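PDB 4KG7: peptidase S8 and S53, subtilisin, kexin, sedolisin from Mycobacterium smegmatis, which probably cleaves proteins as a subtilisin-like serine endopeptidase, the mycosin MycP3 associated with the ESX-3 type VII secretion system. Local coordinates for residues S5-D10 against S253-Y258; P11-P16 against Q192-A197; L184-T189 against T247-P252; A164-A169 against L199-L204. All coordinates share one frame; numbering follows the deposited sequence. Where two conformers were deposited one is given.

Contact 1: residues S5-D10 against S253-Y258; sequences SPPQVD and SWWQPY
Pro7 is wedged against two tryptophans through CH-pi contacts with both indoles. Its CG stands 3.9 Å from the centroid of the six-membered ring of Trp254, over one face and 17° off the ring normal. Its CB lies 3.7 Å from the corresponding centroid of Trp255, only 7° off the normal, so different carbons of one pyrrolidine ring cover one face of each indole. The grip on Trp254 also reaches the backbone, with Pro7 CG 3.1 Å from Trp254 O. Trp254 has its CG between the backbone N and the carbonyl carbon (chi1 80°), which turns the indole back over the proline. Apolar contact continues at Val9, whose CG1 is 3.9 Å from Trp255 CZ3 and also touches the Tyr258 ring, while Val9 N lies in plane at the edge of the Trp255 indole. In the subtilisin fold, 253-258 is the loop that joins strand 248-251 to strand 259-265 of the parallel sheet, here with an inverse gamma turn centred on Trp255, and the N-terminal residues run across its surface. No direct hydrogen bond spans the segments, and polar contact passes through water. Two waters each lie between Pro7 O and Gln256 O, and a third accepts from Val9 N at 3.1 Å and is 2.7 Å from Tyr258 OH. Both indole NE1 atoms are engaged by Gln192 OE1.

Contact 2: residues P11-P16 against Q192-A197; sequences PQIAPP and QSVLGA
Ile13 has CG2 anti to the backbone N and CG1 anti to the carbonyl carbon (chi1 -58°), and it is CG2 that reaches Val194 CG2 at 3.9 Å, the two side chains crossing at about a right angle. Val194 uses both methyls: with CG1 anti to its own N (chi1 175°), CG2 goes to Ile13 and CG1 goes to Pro16. There CG1 sits against the pyrrolidine ring, 3.7 Å from Pro16 CD and 3.8 Å from Pro16 CG. Ala14, Pro15 and Pro16 have backbone angles close to polyproline II, an extended form that lays this N-terminal run over the first turn of helix 193-205 on the surface of the subtilisin fold. Gln192 is the N-cap residue of that helix, and its O accepts from Gly196 N at 2.8 Å. The methyl of Ala197 points at the extended backbone, its CB lying 3.7 Å from Ile13 O and equally 3.7 Å from Pro15 N; Ala14 O is close to the same methyl. No hydrogen bond crosses between the segments, and the prolines, lacking N-H groups, could donate none from their backbones. Behind the interface, Pro16 also rests on Ala162 and Val166 of helix 150-170, while Leu195 turns from the N-terminal run toward Ile251 and the same helix.

Contact 3: residues L184-T189 against T247-P252; sequences LPADRT and TSVSIP
Leu184 and Val249 form an antiparallel hydrogen-bonded pair, and the bond from Val249 N to Leu184 O is short and nearly straight, 2.8 Å with an angle of 173° at the hydrogen. Its return bond, Leu184 N to Val249 O at 3.0 Å, is more bent but lies in the carbonyl plane. A third bond, Ala186 N to Thr247 O at 2.9 Å, arrives from 56° above the carbonyl plane rather than on a lone pair. This skewed approach coincides with the end of the strand, where Ala186 enters a short 3-10 turn. Thr247 O is shared, for Pro185 CA makes a CA-H...O contact with it at 3.4 Å. Pro185 and Ser248 are the neighbouring non-hydrogen-bonded pair, with CA atoms 4.6 Å apart, and Ser248 OG is taken up by Glu228 N. Outward of the backbone, the side chains of Thr189 and Val249 cross at about a right angle, and Thr189 CG2 lies 3.4 Å from Val249 CG2, tighter than usual van der Waals contact. With OG1 of Thr189 between the backbone N and the carbonyl carbon (chi1 63°), CG2 is left anti to the carbonyl carbon, facing Val249. Farther along, Leu184 CD1 meets Ile251 CD1 at 4.2 Å, and Ile251 goes on to Leu195 of helix 193-205. The whole is a two-stranded antiparallel sheet, strands 182-185 and 248-251, set apart from the seven-stranded parallel sheet of the subtilisin fold.

Contact 4: residues A164-A169 against L199-L204; sequences AVVRAA and LRYAAL
Tyr201 supplies the flat group of this contact, and Val166 CG1 and Ala169 CB approach its ring obliquely. The nearest points are Val166 CG1 to Tyr201 CE2 at 4.0 Å and Val166 CG2 to Tyr201 CD2 at 4.2 Å, with the side chains crossing at about a right angle. CG of Tyr201 is anti to its backbone N (chi1 172°), which swings the ring toward helix 150-170. Ala202 packs deeper: its CB lies 3.6 Å from Val165 CG1 and 3.8 Å from Ala169 CB. Val165 CG2 then meets Leu199 CD2 at 4.0 Å. The helix axes run nearly parallel, at 20°, and come within 8.9 Å; the short methyls of Ala169 and Ala202 meet directly between them. Both helices lie against the central sheet, where Val165 and Ala202 reach isoleucines of strands 68-73, 175-178 and 209-213; helix 193-205 is the crossover of the beta-alpha-beta unit linking 175-178 to 209-213. No hydrogen bond joins the two segments. Between them the contact is therefore apolar, and a polar tie of the helices comes just beyond, where Tyr201 OH bonds to Asp170.

Contacts 1 and 2 follow each other along the N-terminal run and sit 11 Å apart by centres; contact 4 is likewise 11 Å from contact 2, and contact 3 is 22 Å from contact 4. Helix 193-205 serves contacts 2 and 4, and its Gly196 packs against Trp255 of contact 1. Contacts 1 and 3 draw on consecutive residues, 247-252 and 253-258, and Trp254 rests on Val249. Along the chain, contacts 2, 3 and 4 are nested inside the loop closed by contact 1, while contact 2 interleaves with 3 and 4. The N-terminal residues thus lie across parts of the subtilisin fold that are far apart in sequence.

Contact 1: residues S5-D10 against S253-Y258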
loop_
_atom_site.group_PDB
_atom_site.type_symbol
_atom_site.label_atom_id
_atom_site.label_comp_id
_atom_site.label_asym_id
_atom_site.label_seq_id
_atom_site.Cartn_x
_atom_site.Cartn_y
_atom_site.Cartn_z
ATOM N N SER A 5 -21.655 -8.659 -1.466
ATOM C CA SER A 5 -21.857 -8.185 -0.107
ATOM C C SER A 5 -20.510 -8.143 0.581
ATOM O O SER A 5 -19.565 -8.797 0.129
ATOM C CB SER A 5 -22.808 -9.125 0.638
ATOM O OG SER A 5 -22.417 -10.470 0.426
ATOM N N PRO A 6 -20.394 -7.367 1.665
ATOM C CA PRO A 6 -19.092 -7.316 2.314
ATOM C C PRO A 6 -18.581 -8.720 2.709
ATOM O O PRO A 6 -19.384 -9.541 3.191
ATOM C CB PRO A 6 -19.355 -6.425 3.538
ATOM C CG PRO A 6 -20.552 -5.604 3.167
ATOM C CD PRO A 6 -21.398 -6.555 2.379
ATOM N N PRO A 7 -17.274 -9.010 2.490
ATOM C CA PRO A 7 -16.768 -10.350 2.773
ATOM C C PRO A 7 -16.720 -10.617 4.277
ATOM O O PRO A 7 -16.652 -9.697 5.078
ATOM C CB PRO A 7 -15.372 -10.349 2.153
ATOM C CG PRO A 7 -14.946 -8.928 2.225
ATOM C CD PRO A 7 -16.209 -8.148 1.931
ATOM N N GLN A 8 -16.819 -11.887 4.622
ATOM C CA GLN A 8 -16.845 -12.327 5.997
ATOM C C GLN A 8 -15.951 -13.531 6.098
ATOM O O GLN A 8 -16.037 -14.435 5.256
ATOM C CB GLN A 8 -18.267 -12.739 6.307
ATOM C CG GLN A 8 -18.680 -12.592 7.740
ATOM C CD GLN A 8 -20.175 -12.478 7.824
ATOM O OE1 GLN A 8 -20.895 -13.190 7.120
ATOM N NE2 GLN A 8 -20.660 -11.569 8.661
ATOM N N VAL A 9 -15.120 -13.586 7.138
ATOM C CA VAL A 9 -14.290 -14.762 7.366
ATOM C C VAL A 9 -15.152 -15.982 7.637
ATOM O O VAL A 9 -16.252 -15.868 8.182
ATOM C CB VAL A 9 -13.283 -14.597 8.537
ATOM C CG1 VAL A 9 -12.247 -13.532 8.212
ATOM C CG2 VAL A 9 -13.997 -14.303 9.852
ATOM N N ASP A 10 -14.644 -17.138 7.234
ATOM C CA ASP A 10 -15.230 -18.427 7.601
ATOM C C ASP A 10 -14.486 -18.905 8.843
ATOM O O ASP A 10 -13.299 -19.175 8.764
ATOM C CB ASP A 10 -15.050 -19.395 6.431
ATOM C CG ASP A 10 -15.600 -20.795 6.702
ATOM O OD1 ASP A 10 -15.858 -21.165 7.864
ATOM O OD2 ASP A 10 -15.711 -21.539 5.710
ATOM N N SER A 253 -8.305 -4.657 -0.349
ATOM C CA SER A 253 -9.146 -3.559 0.173
ATOM C C SER A 253 -10.537 -3.963 0.596
ATOM O O SER A 253 -11.071 -3.420 1.566
ATOM C CB SER A 253 -9.272 -2.417 -0.844
ATOM O OG SER A 253 -8.114 -1.615 -0.858
ATOM N N TRP A 254 -11.166 -4.880 -0.127
ATOM C CA TRP A 254 -12.554 -5.200 0.208
ATOM C C TRP A 254 -12.702 -5.929 1.533
ATOM O O TRP A 254 -13.799 -6.014 2.052
ATOM C CB TRP A 254 -13.254 -5.896 -0.936
ATOM C CG TRP A 254 -12.976 -7.340 -1.061
ATOM C CD1 TRP A 254 -11.779 -7.981 -0.942
ATOM C CD2 TRP A 254 -13.943 -8.331 -1.364
ATOM N NE1 TRP A 254 -11.952 -9.332 -1.151
ATOM C CE2 TRP A 254 -13.270 -9.571 -1.421
ATOM C CE3 TRP A 254 -15.320 -8.294 -1.611
ATOM C CZ2 TRP A 254 -13.931 -10.768 -1.707
ATOM C CZ3 TRP A 254 -15.988 -9.485 -1.887
ATOM C CH2 TRP A 254 -15.287 -10.712 -1.934
ATOM N N TRP A 255 -11.584 -6.376 2.114
ATOM C CA TRP A 255 -11.605 -7.068 3.407
ATOM C C TRP A 255 -11.731 -6.101 4.581
ATOM O O TRP A 255 -10.931 -6.112 5.509
ATOM C CB TRP A 255 -10.384 -8.017 3.548
ATOM C CG TRP A 255 -10.641 -9.349 2.955
ATOM C CD1 TRP A 255 -10.142 -9.869 1.785
ATOM C CD2 TRP A 255 -11.500 -10.339 3.494
ATOM N NE1 TRP A 255 -10.629 -11.142 1.594
ATOM C CE2 TRP A 255 -11.467 -11.456 2.631
ATOM C CE3 TRP A 255 -12.268 -10.406 4.656
ATOM C CZ2 TRP A 255 -12.219 -12.600 2.879
ATOM C CZ3 TRP A 255 -13.005 -11.549 4.909
ATOM C CH2 TRP A 255 -12.974 -12.626 4.029
ATOM N N GLN A 256 -12.819 -5.341 4.599
ATOM C CA GLN A 256 -13.207 -4.570 5.750
ATOM C C GLN A 256 -13.653 -5.552 6.848
ATOM O O GLN A 256 -14.272 -6.590 6.556
ATOM C CB GLN A 256 -14.336 -3.610 5.338
ATOM C CG GLN A 256 -13.902 -2.651 4.247
ATOM C CD GLN A 256 -12.704 -1.850 4.659
ATOM O OE1 GLN A 256 -12.765 -1.149 5.657
ATOM N NE2 GLN A 256 -11.583 -2.048 3.985
ATOM N N PRO A 257 -13.350 -5.237 8.119
ATOM C CA PRO A 257 -12.716 -4.035 8.657
ATOM C C PRO A 257 -11.213 -4.121 8.867
ATOM O O PRO A 257 -10.617 -3.204 9.425
ATOM C CB PRO A 257 -13.411 -3.878 10.007
ATOM C CG PRO A 257 -13.556 -5.280 10.449
ATOM C CD PRO A 257 -13.909 -6.057 9.204
ATOM N N TYR A 258 -10.587 -5.189 8.399
ATOM C CA TYR A 258 -9.193 -5.484 8.738
ATOM C C TYR A 258 -8.169 -4.590 8.024
ATOM O O TYR A 258 -7.021 -4.485 8.476
ATOM C CB TYR A 258 -8.892 -6.943 8.419
ATOM C CG TYR A 258 -9.939 -7.867 8.982
ATOM C CD1 TYR A 258 -10.219 -7.917 10.364
ATOM C CD2 TYR A 258 -10.675 -8.677 8.160
ATOM C CE1 TYR A 258 -11.211 -8.743 10.856
ATOM C CE2 TYR A 258 -11.646 -9.526 8.644
ATOM C CZ TYR A 258 -11.913 -9.566 9.998
ATOM O OH TYR A 258 -12.897 -10.427 10.435
HETATM O O HOH W 1 -16.396 -6.795 4.941
HETATM O O HOH W 2 -15.287 -9.001 7.351
HETATM O O HOH W 3 -15.104 -11.052 8.975
#

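Contact 2: residues P11-P16 against Q192-A197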
loop_
_atom_site.group_PDB
_atom_site.type_symbol
_atom_site.label_atom_id
_atom_site.label_comp_id
_atom_site.label_asym_id
_atom_site.label_seq_id
_atom_site.Cartn_x
_atom_site.Cartn_y
_atom_site.Cartn_z
ATOM N N PRO A 11 -15.164 -18.964 10.004
ATOM C CA PRO A 11 -14.427 -19.313 11.233
ATOM C C PRO A 11 -13.812 -20.717 11.247
ATOM O O PRO A 11 -12.943 -20.973 12.070
ATOM C CB PRO A 11 -15.464 -19.146 12.352
ATOM C CG PRO A 11 -16.780 -19.036 11.682
ATOM C CD PRO A 11 -16.574 -18.633 10.257
ATOM N N GLN A 12 -14.223 -21.593 10.337
ATOM C CA GLN A 12 -13.610 -22.915 10.198
ATOM C C GLN A 12 -12.283 -22.906 9.438
ATOM O O GLN A 12 -11.588 -23.923 9.400
ATOM C CB GLN A 12 -14.568 -23.864 9.465
ATOM C CG GLN A 12 -15.869 -24.102 10.207
ATOM C CD GLN A 12 -15.621 -24.632 11.608
ATOM O OE1 GLN A 12 -14.951 -25.655 11.781
ATOM N NE2 GLN A 12 -16.139 -23.932 12.618
ATOM N N ILE A 13 -11.944 -21.788 8.801
ATOM C CA ILE A 13 -10.737 -21.715 7.999
ATOM C C ILE A 13 -9.599 -21.024 8.768
ATOM O O ILE A 13 -9.722 -19.860 9.210
ATOM C CB ILE A 13 -11.001 -20.994 6.668
ATOM C CG1 ILE A 13 -12.109 -21.710 5.874
ATOM C CG2 ILE A 13 -9.709 -20.866 5.867
ATOM C CD1 ILE A 13 -11.810 -23.124 5.393
ATOM N N ALA A 14 -8.498 -21.752 8.927
ATOM C CA ALA A 14 -7.329 -21.235 9.642
ATOM C C ALA A 14 -6.524 -20.248 8.797
ATOM O O ALA A 14 -6.533 -20.325 7.579
ATOM C CB ALA A 14 -6.435 -22.373 10.083
ATOM N N PRO A 15 -5.820 -19.321 9.449
ATOM C CA PRO A 15 -4.866 -18.561 8.658
ATOM C C PRO A 15 -3.783 -19.497 8.112
ATOM O O PRO A 15 -3.545 -20.569 8.685
ATOM C CB PRO A 15 -4.307 -17.539 9.647
ATOM C CG PRO A 15 -4.647 -18.014 10.994
ATOM C CD PRO A 15 -5.773 -18.988 10.880
ATOM N N PRO A 16 -3.154 -19.110 6.991
ATOM C CA PRO A 16 -2.054 -19.903 6.491
ATOM C C PRO A 16 -0.807 -19.699 7.348
ATOM O O PRO A 16 -0.749 -18.737 8.124
ATOM C CB PRO A 16 -1.859 -19.340 5.086
ATOM C CG PRO A 16 -2.152 -17.896 5.276
ATOM C CD PRO A 16 -3.271 -17.824 6.265
ATOM N N GLN A 192 -12.064 -16.304 -0.823
ATOM C CA GLN A 192 -10.828 -15.769 -0.277
ATOM C C GLN A 192 -10.759 -16.024 1.209
ATOM O O GLN A 192 -10.177 -15.217 1.966
ATOM C CB GLN A 192 -10.747 -14.272 -0.513
ATOM C CG GLN A 192 -10.716 -13.894 -1.975
ATOM C CD GLN A 192 -10.619 -12.407 -2.172
ATOM O OE1 GLN A 192 -10.253 -11.663 -1.264
ATOM N NE2 GLN A 192 -10.938 -11.956 -3.392
ATOM N N SER A 193 -11.322 -17.141 1.661
ATOM C CA SER A 193 -11.339 -17.431 3.096
ATOM C C SER A 193 -9.939 -17.438 3.737
ATOM O O SER A 193 -9.771 -17.000 4.854
ATOM C CB SER A 193 -12.052 -18.757 3.369
ATOM O OG SER A 193 -11.481 -19.798 2.594
ATOM N N VAL A 194 -8.937 -17.946 3.031
ATOM C CA VAL A 194 -7.585 -18.018 3.600
ATOM C C VAL A 194 -6.986 -16.617 3.749
ATOM O O VAL A 194 -6.360 -16.283 4.751
ATOM C CB VAL A 194 -6.666 -18.973 2.805
ATOM C CG1 VAL A 194 -5.242 -18.933 3.353
ATOM C CG2 VAL A 194 -7.218 -20.380 2.899
ATOM N N LEU A 195 -7.154 -15.794 2.726
ATOM C CA LEU A 195 -6.683 -14.408 2.801
ATOM C C LEU A 195 -7.416 -13.638 3.899
ATOM O O LEU A 195 -6.797 -12.902 4.686
ATOM C CB LEU A 195 -6.857 -13.707 1.428
ATOM C CG LEU A 195 -6.435 -12.224 1.366
ATOM C CD1 LEU A 195 -4.967 -11.994 1.746
ATOM C CD2 LEU A 195 -6.709 -11.663 -0.017
ATOM N N GLY A 196 -8.733 -13.777 3.937
ATOM C CA GLY A 196 -9.492 -13.185 5.019
ATOM C C GLY A 196 -8.978 -13.609 6.385
ATOM O O GLY A 196 -8.798 -12.784 7.277
ATOM N N ALA A 197 -8.707 -14.895 6.543
ATOM C CA ALA A 197 -8.198 -15.418 7.813
ATOM C C ALA A 197 -6.852 -14.787 8.169
ATOM O O ALA A 197 -6.589 -14.463 9.329
ATOM C CB ALA A 197 -8.078 -16.925 7.776
#

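Contact 3: residues L184-T189 against T247-P252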
loop_
_atom_site.group_PDB
_atom_site.type_symbol
_atom_site.label_atom_id
_atom_site.label_comp_id
_atom_site.label_asym_id
_atom_site.label_seq_id
_atom_site.Cartn_x
_atom_site.Cartn_y
_atom_site.Cartn_z
ATOM N N LEU A 184 -10.604 -8.328 -9.334
ATOM C CA LEU A 184 -11.345 -9.379 -10.023
ATOM C C LEU A 184 -12.750 -8.910 -10.318
ATOM O O LEU A 184 -13.335 -8.158 -9.556
ATOM C CB LEU A 184 -11.433 -10.634 -9.156
ATOM C CG LEU A 184 -10.222 -11.570 -9.247
ATOM C CD1 LEU A 184 -10.424 -12.736 -8.300
ATOM C CD2 LEU A 184 -10.014 -12.069 -10.665
ATOM N N PRO A 185 -13.316 -9.367 -11.431
ATOM C CA PRO A 185 -14.698 -9.012 -11.636
ATOM C C PRO A 185 -15.563 -9.667 -10.552
ATOM O O PRO A 185 -15.245 -10.758 -10.061
ATOM C CB PRO A 185 -15.004 -9.570 -13.040
ATOM C CG PRO A 185 -13.973 -10.598 -13.277
ATOM C CD PRO A 185 -12.755 -10.162 -12.539
ATOM N N ALA A 186 -16.641 -8.988 -10.176
ATOM C CA ALA A 186 -17.504 -9.427 -9.089
ATOM C C ALA A 186 -18.116 -10.786 -9.397
ATOM O O ALA A 186 -18.153 -11.642 -8.521
ATOM C CB ALA A 186 -18.583 -8.393 -8.812
ATOM N N ASP A 187 -18.530 -11.003 -10.643
ATOM C CA ASP A 187 -19.077 -12.309 -11.053
ATOM C C ASP A 187 -18.050 -13.459 -11.055
ATOM O O ASP A 187 -18.438 -14.621 -11.192
ATOM C CB ASP A 187 -19.807 -12.214 -12.412
ATOM C CG ASP A 187 -18.868 -11.967 -13.597
ATOM O OD1 ASP A 187 -17.673 -11.685 -13.397
ATOM O OD2 ASP A 187 -19.345 -12.055 -14.754
ATOM N N ARG A 188 -16.759 -13.142 -10.906
ATOM C CA ARG A 188 -15.704 -14.161 -10.831
ATOM C C ARG A 188 -14.736 -13.916 -9.673
ATOM O O ARG A 188 -13.522 -14.045 -9.839
ATOM C CB ARG A 188 -14.921 -14.236 -12.148
ATOM C CG ARG A 188 -15.774 -14.582 -13.362
ATOM C CD ARG A 188 -15.077 -14.234 -14.666
ATOM N NE ARG A 188 -16.026 -14.214 -15.783
ATOM C CZ ARG A 188 -16.504 -15.293 -16.408
ATOM N NH1 ARG A 188 -16.132 -16.523 -16.050
ATOM N NH2 ARG A 188 -17.367 -15.142 -17.412
ATOM N N THR A 189 -15.265 -13.558 -8.502
ATOM C CA THR A 189 -14.459 -13.563 -7.274
ATOM C C THR A 189 -14.679 -14.872 -6.512
ATOM O O THR A 189 -15.792 -15.169 -6.056
ATOM C CB THR A 189 -14.756 -12.373 -6.341
ATOM O OG1 THR A 189 -16.114 -12.429 -5.892
ATOM C CG2 THR A 189 -14.512 -11.067 -7.050
ATOM N N THR A 247 -18.870 -4.078 -9.239
ATOM C CA THR A 247 -18.548 -4.897 -10.402
ATOM C C THR A 247 -17.074 -5.315 -10.427
ATOM O O THR A 247 -16.733 -6.274 -11.128
ATOM C CB THR A 247 -18.863 -4.157 -11.713
ATOM O OG1 THR A 247 -18.065 -2.958 -11.810
ATOM C CG2 THR A 247 -20.317 -3.810 -11.820
ATOM N N SER A 248 -16.215 -4.574 -9.710
ATOM C CA SER A 248 -14.773 -4.813 -9.730
ATOM C C SER A 248 -14.284 -4.802 -8.299
ATOM O O SER A 248 -14.404 -3.780 -7.617
ATOM C CB SER A 248 -14.101 -3.686 -10.510
ATOM O OG SER A 248 -12.699 -3.850 -10.605
ATOM N N VAL A 249 -13.787 -5.945 -7.853
ATOM C CA VAL A 249 -13.368 -6.145 -6.460
ATOM C C VAL A 249 -11.887 -5.845 -6.326
ATOM O O VAL A 249 -11.078 -6.458 -7.002
ATOM C CB VAL A 249 -13.648 -7.580 -5.996
ATOM C CG1 VAL A 249 -13.117 -7.837 -4.594
ATOM C CG2 VAL A 249 -15.149 -7.862 -6.050
ATOM N N SER A 250 -11.559 -4.910 -5.449
ATOM C CA SER A 250 -10.167 -4.564 -5.189
ATOM C C SER A 250 -9.671 -5.329 -3.963
ATOM O O SER A 250 -10.269 -5.251 -2.900
ATOM C CB SER A 250 -10.045 -3.072 -4.942
ATOM O OG SER A 250 -8.718 -2.707 -4.624
ATOM N N ILE A 251 -8.601 -6.086 -4.153
ATOM C CA ILE A 251 -8.058 -7.032 -3.176
ATOM C C ILE A 251 -6.676 -6.539 -2.733
ATOM O O ILE A 251 -5.798 -6.278 -3.566
ATOM C CB ILE A 251 -7.959 -8.440 -3.804
ATOM C CG1 ILE A 251 -9.313 -8.911 -4.375
ATOM C CG2 ILE A 251 -7.466 -9.449 -2.800
ATOM C CD1 ILE A 251 -9.186 -9.899 -5.506
ATOM N N PRO A 252 -6.415 -6.484 -1.409
ATOM C CA PRO A 252 -7.254 -6.884 -0.286
ATOM C C PRO A 252 -8.177 -5.805 0.310
ATOM O O PRO A 252 -8.785 -6.029 1.360
ATOM C CB PRO A 252 -6.200 -7.309 0.737
ATOM C CG PRO A 252 -5.134 -6.276 0.555
ATOM C CD PRO A 252 -5.074 -6.071 -0.942
#

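Contact 4: residues A164-A169 against L199-L204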
loop_
_atom_site.group_PDB
_atom_site.type_symbol
_atom_site.label_atom_id
_atom_site.label_comp_id
_atom_site.label_asym_id
_atom_site.label_seq_id
_atom_site.Cartn_x
_atom_site.Cartn_y
_atom_site.Cartn_z
ATOM N N ALA A 164 2.278 -13.835 3.153
ATOM C CA ALA A 164 3.137 -12.676 3.441
ATOM C C ALA A 164 2.596 -11.836 4.580
ATOM O O ALA A 164 3.358 -11.260 5.350
ATOM C CB ALA A 164 3.303 -11.827 2.195
ATOM N N VAL A 165 1.285 -11.739 4.662
ATOM C CA VAL A 165 0.640 -10.983 5.729
ATOM C C VAL A 165 0.903 -11.628 7.084
ATOM O O VAL A 165 1.250 -10.953 8.032
ATOM C CB VAL A 165 -0.873 -10.805 5.441
ATOM C CG1 VAL A 165 -1.663 -10.426 6.688
ATOM C CG2 VAL A 165 -1.103 -9.819 4.298
ATOM N N VAL A 166 0.733 -12.945 7.159
ATOM C CA VAL A 166 1.058 -13.682 8.365
ATOM C C VAL A 166 2.533 -13.517 8.704
ATOM O O VAL A 166 2.880 -13.298 9.860
ATOM C CB VAL A 166 0.705 -15.154 8.205
ATOM C CG1 VAL A 166 1.274 -15.942 9.378
ATOM C CG2 VAL A 166 -0.802 -15.284 8.104
ATOM N N ARG A 167 3.406 -13.649 7.708
ATOM C CA ARG A 167 4.850 -13.496 7.948
ATOM C C ARG A 167 5.191 -12.108 8.501
ATOM O O ARG A 167 5.909 -11.996 9.478
ATOM C CB ARG A 167 5.599 -13.762 6.647
ATOM C CG ARG A 167 7.101 -13.817 6.772
ATOM C CD ARG A 167 7.715 -14.056 5.401
ATOM N NE ARG A 167 9.150 -14.353 5.520
ATOM C CZ ARG A 167 9.675 -15.523 5.918
ATOM N NH1 ARG A 167 8.898 -16.583 6.142
ATOM N NH2 ARG A 167 11.009 -15.673 5.994
ATOM N N ALA A 168 4.613 -11.068 7.913
ATOM C CA ALA A 168 4.843 -9.705 8.376
ATOM C C ALA A 168 4.415 -9.548 9.830
ATOM O O ALA A 168 5.126 -8.980 10.635
ATOM C CB ALA A 168 4.085 -8.731 7.511
ATOM N N ALA A 169 3.213 -10.010 10.141
ATOM C CA ALA A 169 2.686 -9.897 11.512
ATOM C C ALA A 169 3.561 -10.639 12.475
ATOM O O ALA A 169 3.892 -10.118 13.550
ATOM C CB ALA A 169 1.253 -10.417 11.584
ATOM N N LEU A 199 -5.628 -11.847 7.122
ATOM C CA LEU A 199 -5.814 -10.430 7.456
ATOM C C LEU A 199 -6.410 -10.236 8.834
ATOM O O LEU A 199 -5.984 -9.360 9.562
ATOM C CB LEU A 199 -6.688 -9.754 6.408
ATOM C CG LEU A 199 -6.095 -9.720 4.983
ATOM C CD1 LEU A 199 -7.194 -9.425 3.992
ATOM C CD2 LEU A 199 -4.939 -8.724 4.839
ATOM N N ARG A 200 -7.382 -11.067 9.190
ATOM C CA ARG A 200 -7.942 -11.047 10.529
ATOM C C ARG A 200 -6.917 -11.384 11.603
ATOM O O ARG A 200 -6.875 -10.747 12.641
ATOM C CB ARG A 200 -9.141 -11.991 10.622
ATOM C CG ARG A 200 -9.840 -11.954 11.966
ATOM C CD ARG A 200 -11.047 -12.861 12.001
ATOM N NE ARG A 200 -11.582 -13.047 13.350
ATOM C CZ ARG A 200 -11.096 -13.908 14.247
ATOM N NH1 ARG A 200 -10.011 -14.638 14.007
ATOM N NH2 ARG A 200 -11.676 -14.017 15.432
ATOM N N TYR A 201 -6.108 -12.410 11.369
ATOM C CA TYR A 201 -5.020 -12.769 12.287
ATOM C C TYR A 201 -4.069 -11.614 12.534
ATOM O O TYR A 201 -3.744 -11.248 13.672
ATOM C CB TYR A 201 -4.276 -13.975 11.736
ATOM C CG TYR A 201 -3.009 -14.338 12.471
ATOM C CD1 TYR A 201 -3.057 -14.958 13.696
ATOM C CD2 TYR A 201 -1.770 -14.015 11.946
ATOM C CE1 TYR A 201 -1.900 -15.282 14.373
ATOM C CE2 TYR A 201 -0.591 -14.355 12.590
ATOM C CZ TYR A 201 -0.664 -14.971 13.827
ATOM O OH TYR A 201 0.452 -15.343 14.520
ATOM N N ALA A 202 -3.646 -10.984 11.445
ATOM C CA ALA A 202 -2.691 -9.894 11.541
ATOM C C ALA A 202 -3.311 -8.670 12.201
ATOM O O ALA A 202 -2.656 -8.005 12.982
ATOM C CB ALA A 202 -2.126 -9.536 10.168
ATOM N N ALA A 203 -4.574 -8.372 11.866
ATOM C CA ALA A 203 -5.199 -7.139 12.367
ATOM C C ALA A 203 -5.670 -7.226 13.802
ATOM O O ALA A 203 -5.592 -6.225 14.491
ATOM C CB ALA A 203 -6.338 -6.701 11.482
ATOM N N LEU A 204 -6.120 -8.393 14.236
ATOM C CA LEU A 204 -6.697 -8.544 15.577
ATOM C C LEU A 204 -5.699 -9.209 16.536
ATOM O O LEU A 204 -5.107 -8.537 17.402
ATOM C CB LEU A 204 -8.055 -9.273 15.484
ATOM C CG LEU A 204 -9.149 -8.548 14.689
ATOM C CD1 LEU A 204 -10.476 -9.269 14.893
ATOM C CD2 LEU A 204 -9.258 -7.081 15.022
#